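PDB 4HIZ: endosialidase from Enterobacteria phage phi92, which hydrolyses internal alpha-2,8 and alpha-2,9 linkages of sialic acid polymers, probably those of the capsule coating the phage's bacterial host. Local coordinates for residues A[74-79]-A[97-102]; A[114-119]-A[149-154]; A[122-127]-A[519-524]; A[400-405]-A[482-487]. One frame throughout, in Å; residues are numbered along the deposited sequence.

Contact 1. Residues A[74-79]-A[97-102]. With CA (calcium ion), chain B.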
loop_
_atom_site.group_PDB
_atom_site.type_symbol
_atom_site.label_atom_id
_atom_site.label_comp_id
_atom_site.label_asym_id
_atom_site.label_seq_id
_atom_site.Cartn_x
_atom_site.Cartn_y
_atom_site.Cartn_z
ATOM N N THR A 74 16.831 -9.567 3.415
ATOM C CA THR A 74 15.707 -8.651 3.288
ATOM C C THR A 74 14.804 -9.169 2.185
ATOM O O THR A 74 15.303 -9.613 1.146
ATOM C CB THR A 74 16.234 -7.227 2.879
ATOM O OG1 THR A 74 17.028 -6.699 3.956
ATOM C CG2 THR A 74 15.070 -6.247 2.596
ATOM N N LYS A 75 13.488 -9.121 2.375
ATOM C CA LYS A 75 12.553 -9.439 1.274
ATOM C C LYS A 75 12.381 -8.194 0.415
ATOM O O LYS A 75 12.174 -7.105 0.968
ATOM C CB LYS A 75 11.187 -9.863 1.863
ATOM C CG LYS A 75 10.224 -10.355 0.789
ATOM C CD LYS A 75 8.979 -11.009 1.439
ATOM C CE LYS A 75 8.102 -11.640 0.334
ATOM N NZ LYS A 75 6.941 -12.376 0.992
ATOM N N ILE A 76 12.495 -8.306 -0.908
ATOM C CA ILE A 76 12.548 -7.089 -1.760
ATOM C C ILE A 76 11.422 -6.975 -2.794
ATOM O O ILE A 76 11.269 -5.923 -3.392
ATOM C CB ILE A 76 13.924 -6.916 -2.462
ATOM C CG1 ILE A 76 14.076 -7.902 -3.653
ATOM C CG2 ILE A 76 15.067 -7.091 -1.419
ATOM C CD1 ILE A 76 15.371 -7.577 -4.487
ATOM N N THR A 77 10.675 -8.064 -3.054
ATOM C CA THR A 77 9.415 -7.924 -3.776
ATOM C C THR A 77 8.296 -8.536 -2.966
ATOM O O THR A 77 8.527 -9.448 -2.143
ATOM C CB THR A 77 9.381 -8.576 -5.214
ATOM O OG1 THR A 77 9.477 -10.013 -5.133
ATOM C CG2 THR A 77 10.534 -8.067 -6.034
ATOM N N ASP A 78 7.098 -8.024 -3.206
ATOM C CA ASP A 78 5.926 -8.634 -2.556
ATOM C C ASP A 78 4.722 -8.355 -3.410
ATOM O O ASP A 78 3.854 -7.553 -3.060
ATOM C CB ASP A 78 5.777 -8.108 -1.126
ATOM C CG ASP A 78 4.707 -8.847 -0.333
ATOM O OD1 ASP A 78 4.262 -9.955 -0.757
ATOM O OD2 ASP A 78 4.363 -8.321 0.751
ATOM N N THR A 79 4.617 -9.082 -4.530
ATOM C CA THR A 79 3.478 -8.913 -5.432
ATOM C C THR A 79 2.934 -10.301 -5.760
ATOM O O THR A 79 3.622 -11.316 -5.538
ATOM C CB THR A 79 3.856 -8.144 -6.753
ATOM O OG1 THR A 79 3.959 -9.079 -7.841
ATOM C CG2 THR A 79 5.167 -7.334 -6.627
ATOM N N ILE A 97 21.116 0.322 -6.768
ATOM C CA ILE A 97 21.206 -1.126 -6.994
ATOM C C ILE A 97 20.005 -1.574 -7.826
ATOM O O ILE A 97 18.856 -1.299 -7.470
ATOM C CB ILE A 97 21.212 -1.889 -5.649
ATOM C CG1 ILE A 97 22.334 -1.364 -4.744
ATOM C CG2 ILE A 97 21.367 -3.429 -5.881
ATOM C CD1 ILE A 97 22.088 -1.673 -3.252
ATOM N N TYR A 98 20.276 -2.264 -8.941
ATOM C CA TYR A 98 19.228 -2.760 -9.825
ATOM C C TYR A 98 19.117 -4.270 -9.729
ATOM O O TYR A 98 20.121 -4.999 -9.834
ATOM C CB TYR A 98 19.541 -2.417 -11.292
ATOM C CG TYR A 98 19.501 -0.916 -11.585
ATOM C CD1 TYR A 98 20.570 -0.070 -11.235
ATOM C CD2 TYR A 98 18.415 -0.364 -12.253
ATOM C CE1 TYR A 98 20.530 1.277 -11.537
ATOM C CE2 TYR A 98 18.355 1.000 -12.542
ATOM C CZ TYR A 98 19.423 1.803 -12.193
ATOM O OH TYR A 98 19.349 3.138 -12.489
ATOM N N ALA A 99 17.891 -4.736 -9.520
ATOM C CA ALA A 99 17.603 -6.172 -9.478
ATOM C C ALA A 99 16.566 -6.509 -10.566
ATOM O O ALA A 99 15.329 -6.513 -10.326
ATOM C CB ALA A 99 17.043 -6.578 -8.058
ATOM N N PRO A 100 17.049 -6.807 -11.782
ATOM C CA PRO A 100 16.136 -7.204 -12.845
ATOM C C PRO A 100 15.726 -8.659 -12.643
ATOM O O PRO A 100 16.463 -9.435 -12.024
ATOM C CB PRO A 100 17.000 -7.085 -14.125
ATOM C CG PRO A 100 18.204 -6.224 -13.688
ATOM C CD PRO A 100 18.435 -6.697 -12.263
ATOM N N PHE A 101 14.530 -8.994 -13.114
ATOM C CA PHE A 101 13.945 -10.332 -12.883
ATOM C C PHE A 101 12.805 -10.481 -13.889
ATOM O O PHE A 101 12.662 -9.640 -14.799
ATOM C CB PHE A 101 13.435 -10.452 -11.423
ATOM C CG PHE A 101 12.266 -9.554 -11.097
ATOM C CD1 PHE A 101 12.463 -8.168 -10.806
ATOM C CD2 PHE A 101 10.979 -10.084 -11.025
ATOM C CE1 PHE A 101 11.375 -7.344 -10.471
ATOM C CE2 PHE A 101 9.870 -9.276 -10.696
ATOM C CZ PHE A 101 10.070 -7.895 -10.412
ATOM N N MET A 102 12.033 -11.565 -13.822
ATOM C CA MET A 102 10.871 -11.684 -14.685
ATOM C C MET A 102 9.622 -11.861 -13.799
ATOM O O MET A 102 9.660 -12.604 -12.799
ATOM C CB MET A 102 11.056 -12.880 -15.661
ATOM C CG MET A 102 12.159 -12.499 -16.739
ATOM S SD MET A 102 12.436 -13.950 -17.796
ATOM C CE MET A 102 13.482 -14.964 -16.772
HETATM CA CA CA B . 4.785 -13.403 -5.623
#

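Contact 2. Residues A[114-119]-A[149-154]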
loop_
_atom_site.group_PDB
_atom_site.type_symbol
_atom_site.label_atom_id
_atom_site.label_comp_id
_atom_site.label_asym_id
_atom_site.label_seq_id
_atom_site.Cartn_x
_atom_site.Cartn_y
_atom_site.Cartn_z
ATOM N N VAL A 114 9.850 -8.787 -18.549
ATOM C CA VAL A 114 11.161 -8.551 -17.943
ATOM C C VAL A 114 11.021 -7.255 -17.146
ATOM O O VAL A 114 10.415 -6.320 -17.629
ATOM C CB VAL A 114 12.236 -8.424 -19.034
ATOM C CG1 VAL A 114 13.609 -8.180 -18.396
ATOM C CG2 VAL A 114 12.247 -9.732 -19.882
ATOM N N ALA A 115 11.523 -7.227 -15.921
ATOM C CA ALA A 115 11.225 -6.085 -15.033
ATOM C C ALA A 115 12.412 -5.811 -14.153
ATOM O O ALA A 115 13.365 -6.567 -14.137
ATOM C CB ALA A 115 10.025 -6.511 -14.138
ATOM N N TRP A 116 12.369 -4.743 -13.365
ATOM C CA TRP A 116 13.337 -4.656 -12.275
ATOM C C TRP A 116 12.708 -3.977 -11.080
ATOM O O TRP A 116 11.663 -3.319 -11.199
ATOM C CB TRP A 116 14.641 -3.935 -12.674
ATOM C CG TRP A 116 14.540 -2.472 -13.165
ATOM C CD1 TRP A 116 13.661 -1.483 -12.752
ATOM C CD2 TRP A 116 15.410 -1.862 -14.123
ATOM N NE1 TRP A 116 13.937 -0.292 -13.411
ATOM C CE2 TRP A 116 14.988 -0.513 -14.285
ATOM C CE3 TRP A 116 16.482 -2.343 -14.890
ATOM C CZ2 TRP A 116 15.631 0.362 -15.161
ATOM C CZ3 TRP A 116 17.124 -1.466 -15.767
ATOM C CH2 TRP A 116 16.687 -0.139 -15.899
ATOM N N VAL A 117 13.326 -4.208 -9.934
ATOM C CA VAL A 117 13.140 -3.306 -8.781
ATOM C C VAL A 117 14.504 -2.732 -8.431
ATOM O O VAL A 117 15.559 -3.293 -8.819
ATOM C CB VAL A 117 12.500 -3.997 -7.516
ATOM C CG1 VAL A 117 11.037 -4.425 -7.813
ATOM C CG2 VAL A 117 13.365 -5.205 -7.058
ATOM N N LYS A 118 14.511 -1.608 -7.717
ATOM C CA LYS A 118 15.758 -0.870 -7.489
ATOM C C LYS A 118 15.824 -0.437 -6.043
ATOM O O LYS A 118 14.771 -0.248 -5.409
ATOM C CB LYS A 118 15.779 0.415 -8.339
ATOM C CG LYS A 118 15.439 0.203 -9.822
ATOM C CD LYS A 118 15.543 1.545 -10.596
ATOM C CE LYS A 118 14.509 2.566 -10.095
ATOM N NZ LYS A 118 14.330 3.726 -11.081
ATOM N N SER A 119 17.037 -0.248 -5.526
ATOM C CA SER A 119 17.202 0.341 -4.186
ATOM C C SER A 119 18.073 1.556 -4.259
ATOM O O SER A 119 19.205 1.483 -4.753
ATOM C CB SER A 119 17.838 -0.645 -3.196
ATOM O OG SER A 119 17.956 0.024 -1.918
ATOM N N MET A 149 17.856 -13.505 -19.210
ATOM C CA MET A 149 18.755 -13.845 -18.109
ATOM C C MET A 149 20.143 -13.204 -18.248
ATOM O O MET A 149 21.057 -13.529 -17.478
ATOM C CB MET A 149 18.874 -15.368 -17.938
ATOM C CG MET A 149 17.556 -16.007 -17.432
ATOM S SD MET A 149 17.781 -17.778 -17.295
ATOM C CE MET A 149 16.212 -18.193 -16.506
ATOM N N SER A 150 20.318 -12.297 -19.216
ATOM C CA SER A 150 21.615 -11.637 -19.381
ATOM C C SER A 150 21.349 -10.149 -19.541
ATOM O O SER A 150 20.675 -9.744 -20.506
ATOM C CB SER A 150 22.314 -12.168 -20.658
ATOM O OG SER A 150 23.568 -11.505 -20.798
ATOM N N MET A 151 21.872 -9.342 -18.608
ATOM C CA MET A 151 21.715 -7.891 -18.656
ATOM C C MET A 151 22.827 -7.249 -17.836
ATOM O O MET A 151 23.296 -7.827 -16.839
ATOM C CB MET A 151 20.369 -7.516 -17.980
ATOM C CG MET A 151 20.031 -6.005 -18.042
ATOM S SD MET A 151 18.420 -5.642 -17.254
ATOM C CE MET A 151 17.278 -6.325 -18.468
ATOM N N GLY A 152 23.238 -6.052 -18.241
ATOM C CA GLY A 152 24.212 -5.296 -17.460
ATOM C C GLY A 152 24.525 -3.977 -18.142
ATOM O O GLY A 152 23.830 -3.546 -19.070
ATOM N N VAL A 153 25.584 -3.333 -17.663
ATOM C CA VAL A 153 25.941 -1.981 -18.134
ATOM C C VAL A 153 27.329 -2.053 -18.746
ATOM O O VAL A 153 28.242 -2.666 -18.167
ATOM C CB VAL A 153 25.946 -0.978 -16.962
ATOM C CG1 VAL A 153 26.431 0.415 -17.443
ATOM C CG2 VAL A 153 24.538 -0.881 -16.345
ATOM N N CYS A 154 27.485 -1.430 -19.920
ATOM C CA CYS A 154 28.803 -1.314 -20.525
ATOM C C CYS A 154 28.879 0.067 -21.141
ATOM O O CYS A 154 27.992 0.455 -21.897
ATOM C CB CYS A 154 28.972 -2.393 -21.603
ATOM S SG CYS A 154 30.662 -2.356 -22.316
#

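Contact 3. Residues A[122-127]-A[519-524]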
loop_
_atom_site.group_PDB
_atom_site.type_symbol
_atom_site.label_atom_id
_atom_site.label_comp_id
_atom_site.label_asym_id
_atom_site.label_seq_id
_atom_site.Cartn_x
_atom_site.Cartn_y
_atom_site.Cartn_z
ATOM N N ASP A 122 21.105 1.543 -0.403
ATOM C CA ASP A 122 22.037 0.489 -0.072
ATOM C C ASP A 122 21.330 -0.843 0.208
ATOM O O ASP A 122 21.887 -1.703 0.895
ATOM C CB ASP A 122 22.995 0.909 1.064
ATOM C CG ASP A 122 23.877 2.077 0.639
ATOM O OD1 ASP A 122 24.479 1.992 -0.442
ATOM O OD2 ASP A 122 23.933 3.102 1.319
ATOM N N GLY A 123 20.122 -1.004 -0.332
ATOM C CA GLY A 123 19.433 -2.294 -0.282
ATOM C C GLY A 123 18.504 -2.417 0.913
ATOM O O GLY A 123 18.060 -3.535 1.221
ATOM N N GLN A 124 18.224 -1.303 1.600
ATOM C CA GLN A 124 17.269 -1.396 2.703
ATOM C C GLN A 124 15.844 -1.460 2.210
ATOM O O GLN A 124 15.048 -2.234 2.753
ATOM C CB GLN A 124 17.416 -0.157 3.616
ATOM C CG GLN A 124 18.769 -0.144 4.282
ATOM C CD GLN A 124 18.883 1.025 5.254
ATOM O OE1 GLN A 124 18.421 0.918 6.400
ATOM N NE2 GLN A 124 19.456 2.145 4.797
ATOM N N THR A 125 15.498 -0.628 1.223
ATOM C CA THR A 125 14.141 -0.604 0.676
ATOM C C THR A 125 14.187 -0.579 -0.836
ATOM O O THR A 125 15.168 -0.115 -1.435
ATOM C CB THR A 125 13.273 0.610 1.153
ATOM O OG1 THR A 125 13.754 1.839 0.579
ATOM C CG2 THR A 125 13.239 0.714 2.699
ATOM N N TRP A 126 13.126 -1.128 -1.443
ATOM C CA TRP A 126 13.125 -1.454 -2.864
ATOM C C TRP A 126 11.839 -0.956 -3.506
ATOM O O TRP A 126 10.746 -1.030 -2.906
ATOM C CB TRP A 126 13.287 -2.963 -3.045
ATOM C CG TRP A 126 14.601 -3.434 -2.527
ATOM C CD1 TRP A 126 14.942 -3.638 -1.222
ATOM C CD2 TRP A 126 15.767 -3.724 -3.297
ATOM N NE1 TRP A 126 16.252 -4.046 -1.126
ATOM C CE2 TRP A 126 16.774 -4.118 -2.388
ATOM C CE3 TRP A 126 16.059 -3.689 -4.675
ATOM C CZ2 TRP A 126 18.044 -4.495 -2.794
ATOM C CZ3 TRP A 126 17.335 -4.051 -5.086
ATOM C CH2 TRP A 126 18.320 -4.441 -4.147
ATOM N N SER A 127 11.988 -0.427 -4.717
ATOM C CA SER A 127 10.919 0.214 -5.464
ATOM C C SER A 127 9.879 -0.774 -5.997
ATOM O O SER A 127 10.058 -2.014 -5.930
ATOM C CB SER A 127 11.508 0.941 -6.672
ATOM O OG SER A 127 12.102 -0.017 -7.601
ATOM N N SER A 519 17.162 -10.270 -0.746
ATOM C CA SER A 519 18.549 -9.820 -0.878
ATOM C C SER A 519 19.317 -10.131 0.404
ATOM O O SER A 519 18.905 -9.698 1.504
ATOM C CB SER A 519 18.539 -8.320 -1.122
ATOM O OG SER A 519 19.859 -7.787 -1.047
ATOM N N TYR A 520 20.398 -10.902 0.278
ATOM C CA TYR A 520 21.273 -11.146 1.412
ATOM C C TYR A 520 22.420 -10.156 1.272
ATOM O O TYR A 520 23.214 -10.223 0.295
ATOM C CB TYR A 520 21.811 -12.576 1.376
ATOM C CG TYR A 520 22.683 -12.913 2.549
ATOM C CD1 TYR A 520 22.123 -13.312 3.776
ATOM C CD2 TYR A 520 24.075 -12.835 2.450
ATOM C CE1 TYR A 520 22.958 -13.633 4.873
ATOM C CE2 TYR A 520 24.897 -13.159 3.528
ATOM C CZ TYR A 520 24.349 -13.569 4.718
ATOM O OH TYR A 520 25.216 -13.894 5.758
ATOM N N ARG A 521 22.501 -9.206 2.209
ATOM C CA ARG A 521 23.471 -8.112 2.110
ATOM C C ARG A 521 24.587 -8.415 3.118
ATOM O O ARG A 521 24.340 -8.506 4.341
ATOM C CB ARG A 521 22.807 -6.775 2.454
ATOM C CG ARG A 521 23.797 -5.616 2.336
ATOM C CD ARG A 521 23.143 -4.233 2.664
ATOM N NE ARG A 521 22.994 -3.997 4.098
ATOM C CZ ARG A 521 22.696 -2.792 4.599
ATOM N NH1 ARG A 521 22.420 -1.781 3.785
ATOM N NH2 ARG A 521 22.610 -2.613 5.920
ATOM N N LEU A 522 25.796 -8.596 2.584
ATOM C CA LEU A 522 26.953 -9.080 3.335
ATOM C C LEU A 522 28.055 -8.017 3.399
ATOM O O LEU A 522 28.508 -7.480 2.352
ATOM C CB LEU A 522 27.529 -10.357 2.659
ATOM C CG LEU A 522 28.824 -10.885 3.299
ATOM C CD1 LEU A 522 28.566 -11.407 4.709
ATOM C CD2 LEU A 522 29.386 -12.043 2.439
ATOM N N LYS A 523 28.516 -7.700 4.608
ATOM C CA LYS A 523 29.643 -6.761 4.781
ATOM C C LYS A 523 30.941 -7.344 4.221
ATOM O O LYS A 523 31.338 -8.458 4.575
ATOM C CB LYS A 523 29.792 -6.434 6.278
ATOM C CG LYS A 523 31.029 -5.633 6.659
ATOM C CD LYS A 523 30.883 -5.222 8.134
ATOM C CE LYS A 523 32.041 -4.370 8.624
ATOM N NZ LYS A 523 33.322 -5.076 8.432
ATOM N N ILE A 524 31.609 -6.588 3.345
ATOM C CA ILE A 524 32.816 -7.102 2.699
ATOM C C ILE A 524 34.049 -6.189 2.861
ATOM O O ILE A 524 35.132 -6.537 2.397
ATOM C CB ILE A 524 32.607 -7.387 1.160
ATOM C CG1 ILE A 524 32.076 -6.120 0.466
ATOM C CG2 ILE A 524 31.727 -8.674 0.962
ATOM C CD1 ILE A 524 32.081 -6.146 -1.032
HETATM O O HOH W 1 19.618 -5.844 0.948
#

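Contact 4. Residues A[400-405]-A[482-487]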
loop_
_atom_site.group_PDB
_atom_site.type_symbol
_atom_site.label_atom_id
_atom_site.label_comp_id
_atom_site.label_asym_id
_atom_site.label_seq_id
_atom_site.Cartn_x
_atom_site.Cartn_y
_atom_site.Cartn_z
ATOM N N PRO A 400 26.121 -17.770 -8.745
ATOM C CA PRO A 400 26.615 -16.400 -8.976
ATOM C C PRO A 400 27.615 -15.996 -7.909
ATOM O O PRO A 400 27.678 -16.560 -6.787
ATOM C CB PRO A 400 25.337 -15.543 -8.932
ATOM C CG PRO A 400 24.486 -16.291 -7.904
ATOM C CD PRO A 400 24.719 -17.787 -8.280
ATOM N N PHE A 401 28.442 -15.012 -8.247
ATOM C CA PHE A 401 29.569 -14.727 -7.380
ATOM C C PHE A 401 30.111 -13.343 -7.660
ATOM O O PHE A 401 29.815 -12.742 -8.710
ATOM C CB PHE A 401 30.694 -15.763 -7.592
ATOM C CG PHE A 401 31.298 -15.721 -8.973
ATOM C CD1 PHE A 401 30.721 -16.470 -10.008
ATOM C CD2 PHE A 401 32.430 -14.936 -9.239
ATOM C CE1 PHE A 401 31.268 -16.443 -11.310
ATOM C CE2 PHE A 401 32.982 -14.924 -10.551
ATOM C CZ PHE A 401 32.389 -15.653 -11.565
ATOM N N ALA A 402 30.898 -12.836 -6.717
ATOM C CA ALA A 402 31.744 -11.668 -6.992
ATOM C C ALA A 402 33.141 -11.909 -6.434
ATOM O O ALA A 402 33.308 -12.727 -5.520
ATOM C CB ALA A 402 31.129 -10.416 -6.287
ATOM N N LYS A 403 34.140 -11.189 -6.961
ATOM C CA LYS A 403 35.504 -11.266 -6.427
ATOM C C LYS A 403 35.725 -10.073 -5.507
ATOM O O LYS A 403 35.478 -8.919 -5.897
ATOM C CB LYS A 403 36.553 -11.233 -7.556
ATOM C CG LYS A 403 37.962 -11.415 -7.034
ATOM C CD LYS A 403 38.922 -11.663 -8.230
ATOM C CE LYS A 403 40.329 -11.941 -7.753
ATOM N NZ LYS A 403 40.942 -10.660 -7.242
ATOM N N VAL A 404 36.151 -10.345 -4.275
ATOM C CA VAL A 404 36.458 -9.270 -3.328
ATOM C C VAL A 404 37.848 -9.593 -2.803
ATOM O O VAL A 404 38.049 -10.598 -2.133
ATOM C CB VAL A 404 35.448 -9.231 -2.163
ATOM C CG1 VAL A 404 35.792 -8.098 -1.192
ATOM C CG2 VAL A 404 34.018 -9.051 -2.680
ATOM N N GLY A 405 38.819 -8.759 -3.138
ATOM C CA GLY A 405 40.199 -9.077 -2.827
ATOM C C GLY A 405 40.581 -10.398 -3.465
ATOM O O GLY A 405 40.294 -10.645 -4.643
ATOM N N GLY A 482 31.047 -1.138 0.288
ATOM C CA GLY A 482 31.341 -2.135 1.309
ATOM C C GLY A 482 30.313 -3.218 1.544
ATOM O O GLY A 482 30.420 -3.944 2.528
ATOM N N TRP A 483 29.349 -3.344 0.637
ATOM C CA TRP A 483 28.326 -4.363 0.763
ATOM C C TRP A 483 28.239 -5.217 -0.498
ATOM O O TRP A 483 28.315 -4.712 -1.629
ATOM C CB TRP A 483 26.949 -3.698 0.940
ATOM C CG TRP A 483 26.675 -2.971 2.213
ATOM C CD1 TRP A 483 26.438 -1.624 2.353
ATOM C CD2 TRP A 483 26.531 -3.553 3.511
ATOM N NE1 TRP A 483 26.140 -1.342 3.676
ATOM C CE2 TRP A 483 26.221 -2.507 4.410
ATOM C CE3 TRP A 483 26.673 -4.860 4.007
ATOM C CZ2 TRP A 483 26.009 -2.737 5.782
ATOM C CZ3 TRP A 483 26.469 -5.096 5.379
ATOM C CH2 TRP A 483 26.142 -4.031 6.250
ATOM N N LEU A 484 28.090 -6.520 -0.309
ATOM C CA LEU A 484 27.848 -7.450 -1.417
ATOM C C LEU A 484 26.378 -7.923 -1.289
ATOM O O LEU A 484 25.875 -8.063 -0.175
ATOM C CB LEU A 484 28.820 -8.622 -1.264
ATOM C CG LEU A 484 28.581 -9.806 -2.224
ATOM C CD1 LEU A 484 29.937 -10.515 -2.537
ATOM C CD2 LEU A 484 27.574 -10.827 -1.667
ATOM N N TYR A 485 25.698 -8.136 -2.413
ATOM C CA TYR A 485 24.289 -8.540 -2.427
ATOM C C TYR A 485 24.137 -9.837 -3.219
ATOM O O TYR A 485 24.514 -9.898 -4.394
ATOM C CB TYR A 485 23.420 -7.477 -3.101
ATOM C CG TYR A 485 23.579 -6.125 -2.423
ATOM C CD1 TYR A 485 24.631 -5.267 -2.784
ATOM C CD2 TYR A 485 22.695 -5.699 -1.428
ATOM C CE1 TYR A 485 24.828 -4.038 -2.165
ATOM C CE2 TYR A 485 22.875 -4.473 -0.825
ATOM C CZ TYR A 485 23.921 -3.659 -1.188
ATOM O OH TYR A 485 24.101 -2.426 -0.549
ATOM N N TYR A 486 23.585 -10.858 -2.565
ATOM C CA TYR A 486 23.105 -12.035 -3.299
ATOM C C TYR A 486 21.604 -11.866 -3.373
ATOM O O TYR A 486 20.925 -11.872 -2.331
ATOM C CB TYR A 486 23.490 -13.318 -2.562
ATOM C CG TYR A 486 22.839 -14.618 -3.082
ATOM C CD1 TYR A 486 22.816 -14.919 -4.434
ATOM C CD2 TYR A 486 22.245 -15.535 -2.202
ATOM C CE1 TYR A 486 22.288 -16.093 -4.913
ATOM C CE2 TYR A 486 21.689 -16.728 -2.655
ATOM C CZ TYR A 486 21.711 -16.995 -4.024
ATOM O OH TYR A 486 21.160 -18.165 -4.491
ATOM N N ILE A 487 21.076 -11.708 -4.578
ATOM C CA ILE A 487 19.671 -11.340 -4.738
ATOM C C ILE A 487 19.041 -12.495 -5.488
ATOM O O ILE A 487 19.491 -12.874 -6.587
ATOM C CB ILE A 487 19.516 -10.015 -5.518
ATOM C CG1 ILE A 487 20.382 -8.943 -4.839
ATOM C CG2 ILE A 487 18.019 -9.570 -5.587
ATOM C CD1 ILE A 487 20.204 -7.533 -5.439
#

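Contact 1. Residues A[74-79]-A[97-102]
T77 OG1 is gripped twice, by D516 OD1 and by the backbone N of L517, while the other branch of the same side chain turns to F101. With chi1 at 67°, OG1 sits between the backbone N and the carbonyl carbon, and CG2 comes within 4.4 Å of F101 CZ, approaching the ring obliquely. One residue earlier, I76 makes the second touch: its CD1 lies 4.1 Å from A99 CB. No hydrogen bond joins the two segments, whose nearest CA atoms, those of I76 and A99, stand 9.3 Å apart; they meet by van der Waals packing alone. Just beyond, T79 O binds a calcium ion at 2.4 Å, and F81, H513, A515 and D516 complete the site, so D516 serves both the metal and T77. The contact illustrates how adjacent beta-propeller blades meet through a few side chains. Strand 71-75, from the N-terminal side, completes the sheet of strands 516-523, 483-490 and 473-480, and it continues outward as a parallel ladder with a strand of the second subunit. Strand 96-104 belongs to the following blade, where it pairs with 113-119, and I487 of strand 483-490 also packs against I76 and A99.

Contact 2. Residues A[114-119]-A[149-154]
M151 reaches from its strand to V114 and W116, its methyl lying against the first and its sulfur near the indole of the second. Its CE meets V114 CG1 tip to tip at 4.1 Å, and its SD lies 4.5 Å from W116 CE3, approaching the indole obliquely. The torsions explain the double touch: CG stands anti to the backbone N (chi1 -176°) and the chain stays extended to the sulfur, then bends at chi3 (-72°), which turns the terminal methyl toward the valine while the sulfur stays beside the tryptophan. V114 answers with CG1, the branch anti to its own backbone N. Nothing polar crosses between the segments, and the packing is light, with 94 Å² buried in all. The indole is held by other means: NE1 bonds to E130 OE1, and Y98 makes a T-shaped stack with it, which should limit the freedom of the ring that M151 meets. As a worked example of propeller architecture, this is one blade leaning on the next. Strand 113-119 lies between 96-104 and 130-131 in its sheet, whereas 144-154 is an edge strand of the following sheet and turns a corner at M149. P100 of strand 96-104 and L158 and A160 of strand 157-166 close around M151, linking the two sheets.

Contact 3. Residues A[122-127]-A[519-524]
In this sialidase-type beta-propeller, R521 of strand 516-523 and D122 of the loop after strand 113-119 tie one blade to the next, the strand belonging to the blade that joins the two ends of the propeller domain. The direct bond runs from R521 NH1 to D122 O at 2.9 Å, with an N-H...O angle of 158°. The oxygen lies near the guanidinium plane at its edge, yet seen from the peptide the donor stands well above the carbonyl plane, 46° out of it. A bend at chi3 (78°) in an otherwise extended chain brings the guanidinium round to this oxygen, which is also bonded by Y485 OH and so is held from two residues. The other end of the cation is engaged as well, NH2 forming a salt bridge with D533 and W483 a cation-pi contact. The D122 carboxylate is only a neighbour of the arginine, since OD1 forms a salt bridge with K480 and OD2 a hydrogen bond with Y433 of the third subunit. Q124 and R521 cross obliquely, Q124 CG being 4.0 Å from R521 NH1, while Q124 OE1 takes the backbone N of F534. Further along the loop, the indole of W126 brings CZ2 to 4.1 Å from S519 OG, and its NE1 makes a weak bond to G123 O within the loop. That same oxygen accepts a hydrogen bond from a water at 2.8 Å, and this water also lies 2.8 Å from S519 OG, bridging loop and strand.

Contact 4. Residues A[400-405]-A[482-487]
P400 and Y486 make the closest touch: the proline CG lies 3.7 Å from Y486 CE1, approaching the ring obliquely. Two further contacts share a single methyl, L484 CD1, which sits 3.9 Å from A402 CB and 4.3 Å from V404 CG2. L484 CG is anti to the backbone N (chi1 172°), a setting that sends the leucine across the gap to this pair. All three touches are apolar, and the matched residues, P400 with Y486 and A402 with L484, keep their CA atoms 8.0 Å apart, the spacing of packed sheets rather than of hydrogen-bonded strands. The next shell sets the tyrosine: its OH bonds T413 OG1, and F488 and F411 stack with its ring. F411 also touches L484, while V477 packs against P400, A402 and Y486, filling in from the neighbouring strand. K403, whose side chain leaves the strand away from this interface, hydrogen-bonds G405 O through NZ at 2.7 Å. The arrangement exemplifies blade-to-blade packing in a propeller. Strand 401-404 is the edge strand beside 407-413 in one sheet, and strand 483-490 runs between 473-480 and 516-523 in the next.

Contacts 4, 1 and 2 mark three successive seams of the propeller, and contact 3 ties the two blades of the contact 1 seam together again through a loop. Contacts 1 and 2 lie about 10 Å apart between centres and share a sheet, with A99 N 2.8 Å from V117 O. Contacts 3 and 4, about 11 Å apart between centres, also share one, with L522 N 2.8 Å from L484 O. Contact 1 joins contact 3 by T74 O and S519 N, whereas contacts 2 and 4 do not touch. Calcium belongs to contact 1; the glycan-lining residues H136, Y146, E176 and W178 lie outside all four contacts, though Y146 is on strand 144-154, which also carries M151 of contact 2.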